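Local coordinates for protein pseudopodium-enriched atypical kinase 1 (PDB 6BHC) that is a pseudokinase with an unusual catalytic cleft that pairs through its kinase fold, and probably works in signalling, at residues L204-L209 / G283-E288. The protein carries 1 engineered substitution. Numbering follows the deposited sequence.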
loop_
_atom_site.group_PDB
_atom_site.type_symbol
_atom_site.label_atom_id
_atom_site.label_comp_id
_atom_site.label_asym_id
_atom_site.label_seq_id
_atom_site.Cartn_x
_atom_site.Cartn_y
_atom_site.Cartn_z
ATOM N N LEU A 204 34.464 18.426 -1.012
ATOM C CA LEU A 204 33.642 17.381 -1.613
ATOM C C LEU A 204 34.512 16.565 -2.560
ATOM O O LEU A 204 34.755 16.959 -3.702
ATOM C CB LEU A 204 32.446 17.990 -2.334
ATOM C CG LEU A 204 31.396 18.638 -1.431
ATOM C CD1 LEU A 204 30.291 19.281 -2.255
ATOM C CD2 LEU A 204 30.821 17.612 -0.465
ATOM N N ARG A 205 34.992 15.421 -2.079
ATOM C CA ARG A 205 35.771 14.490 -2.880
ATOM C C ARG A 205 35.160 13.102 -2.754
ATOM O O ARG A 205 34.496 12.788 -1.763
ATOM C CB ARG A 205 37.247 14.481 -2.453
ATOM C CG ARG A 205 37.987 15.762 -2.824
ATOM C CD ARG A 205 39.438 15.766 -2.356
ATOM N NE ARG A 205 39.558 15.938 -0.911
ATOM C CZ ARG A 205 39.973 14.992 -0.075
ATOM N NH1 ARG A 205 40.322 13.801 -0.539
ATOM N NH2 ARG A 205 40.048 15.240 1.226
ATOM N N LEU A 206 35.383 12.274 -3.779
ATOM C CA LEU A 206 34.709 10.979 -3.839
ATOM C C LEU A 206 35.098 10.081 -2.671
ATOM O O LEU A 206 34.299 9.239 -2.247
ATOM C CB LEU A 206 35.010 10.290 -5.170
ATOM C CG LEU A 206 34.421 10.954 -6.419
ATOM C CD1 LEU A 206 34.739 10.146 -7.669
ATOM C CD2 LEU A 206 32.919 11.146 -6.271
ATOM N N GLU A 207 36.307 10.247 -2.133
ATOM C CA GLU A 207 36.728 9.473 -0.971
ATOM C C GLU A 207 36.121 9.981 0.331
ATOM O O GLU A 207 36.291 9.331 1.368
ATOM C CB GLU A 207 38.258 9.465 -0.865
ATOM C CG GLU A 207 38.912 10.842 -0.882
ATOM C CD GLU A 207 39.182 11.361 -2.287
ATOM O OE1 GLU A 207 38.592 10.828 -3.251
ATOM O OE2 GLU A 207 39.990 12.303 -2.426
ATOM N N ASN A 208 35.421 11.114 0.307
ATOM C CA ASN A 208 34.712 11.623 1.472
ATOM C C ASN A 208 33.234 11.254 1.467
ATOM O O ASN A 208 32.527 11.569 2.428
ATOM C CB ASN A 208 34.867 13.146 1.564
ATOM C CG ASN A 208 36.296 13.571 1.850
ATOM O OD1 ASN A 208 37.033 12.877 2.550
ATOM N ND2 ASN A 208 36.695 14.716 1.307
ATOM N N LEU A 209 32.756 10.598 0.414
ATOM C CA LEU A 209 31.372 10.153 0.321
ATOM C C LEU A 209 31.323 8.651 0.572
ATOM O O LEU A 209 31.938 7.874 -0.166
ATOM C CB LEU A 209 30.782 10.495 -1.046
ATOM C CG LEU A 209 30.921 11.955 -1.491
ATOM C CD1 LEU A 209 30.354 12.151 -2.889
ATOM C CD2 LEU A 209 30.246 12.890 -0.500
ATOM N N GLY A 283 30.090 19.897 -9.562
ATOM C CA GLY A 283 30.275 19.786 -10.998
ATOM C C GLY A 283 31.512 18.997 -11.373
ATOM O O GLY A 283 31.516 18.277 -12.376
ATOM N N ILE A 284 32.578 19.120 -10.579
ATOM C CA ILE A 284 33.771 18.309 -10.803
ATOM C C ILE A 284 33.477 16.841 -10.529
ATOM O O ILE A 284 33.966 15.952 -11.237
ATOM C CB ILE A 284 34.933 18.828 -9.936
ATOM C CG1 ILE A 284 35.331 20.241 -10.364
ATOM C CG2 ILE A 284 36.129 17.887 -10.009
ATOM C CD1 ILE A 284 36.494 20.807 -9.586
ATOM N N LEU A 285 32.667 16.562 -9.503
ATOM C CA LEU A 285 32.359 15.177 -9.158
ATOM C C LEU A 285 31.604 14.470 -10.274
ATOM O O LEU A 285 31.742 13.253 -10.437
ATOM C CB LEU A 285 31.550 15.123 -7.863
ATOM C CG LEU A 285 32.242 15.627 -6.597
ATOM C CD1 LEU A 285 31.339 15.420 -5.393
ATOM C CD2 LEU A 285 33.578 14.931 -6.399
ATOM N N ILE A 286 30.802 15.207 -11.047
ATOM C CA ILE A 286 30.055 14.592 -12.141
ATOM C C ILE A 286 31.008 13.992 -13.164
ATOM O O ILE A 286 30.808 12.867 -13.638
ATOM C CB ILE A 286 29.105 15.616 -12.786
ATOM C CG1 ILE A 286 28.010 16.022 -11.799
ATOM C CG2 ILE A 286 28.500 15.052 -14.064
ATOM C CD1 ILE A 286 26.995 16.979 -12.380
ATOM N N TYR A 287 32.062 14.730 -13.516
ATOM C CA TYR A 287 33.061 14.198 -14.437
ATOM C C TYR A 287 33.762 12.979 -13.851
ATOM O O TYR A 287 33.956 11.973 -14.544
ATOM C CB TYR A 287 34.078 15.285 -14.783
ATOM C CG TYR A 287 33.623 16.257 -15.850
ATOM C CD1 TYR A 287 32.766 17.310 -15.546
ATOM C CD2 TYR A 287 34.065 16.130 -17.161
ATOM C CE1 TYR A 287 32.357 18.203 -16.522
ATOM C CE2 TYR A 287 33.662 17.016 -18.141
ATOM C CZ TYR A 287 32.809 18.049 -17.818
ATOM O OH TYR A 287 32.413 18.928 -18.798
ATOM N N GLU A 288 34.144 13.048 -12.573
ATOM C CA GLU A 288 34.902 11.958 -11.965
ATOM C C GLU A 288 34.055 10.700 -11.817
ATOM O O GLU A 288 34.541 9.589 -12.063
ATOM C CB GLU A 288 35.458 12.404 -10.612
ATOM C CG GLU A 288 36.490 13.519 -10.723
ATOM C CD GLU A 288 37.047 13.953 -9.378
ATOM O OE1 GLU A 288 36.291 13.945 -8.384
ATOM O OE2 GLU A 288 38.245 14.300 -9.318
HETATM O O HOH W 1 37.008 13.148 -6.044
#
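A buried apolar contact, extended at one margin by a water bridge, joins segment 204-209, mostly catalytic loop, to helix 277-289 in the C-lobe: Leu285 inserts its branched end among Leu204, Leu206 and Leu209. The two methyls of Leu285 are used differently. CD1 faces Leu204 CB at 4.1 Å and Leu209 CD1 at 4.2 Å, while CD2 meets Leu206 CD2 at 3.8 Å and lies 3.6 Å from the carbonyl oxygen Leu204 O. With CG anti to the carbonyl carbon (chi1 -64°), the branch extends from the helix toward the loop, and the side chains of Leu206 and Leu285 lie alongside each other, pointing in opposite senses. In the kinase fold, 204-208 is the rest of the catalytic loop, whose usual His-Arg-Asp start reads His-Cys-Asp here, Leu209 opens strand 209-212, and helix 277-289 corresponds to the central αF helix. Leu187 of helix 173-194 touches both Leu209 and Leu285, and helix 158-163 reaches Leu206 through Val158 and Ala159. The other methyl of Leu206, CD1, rests on the aliphatic base of Glu288, 3.8 Å from its CB. An alanine in place of Leu206 would remove both methyls and is likely to leave a gap beside Leu285 CD2 and Glu288 CB. Alongside Leu206, the extended Glu288 chain takes its OE1 to a water, 2.6 Å away, which donates to it and accepts the backbone N-H of Leu206 (water to N, 2.9 Å). The carboxylate's second oxygen, OE2, forms a salt bridge with Arg263, which probably steadies the group that holds this water.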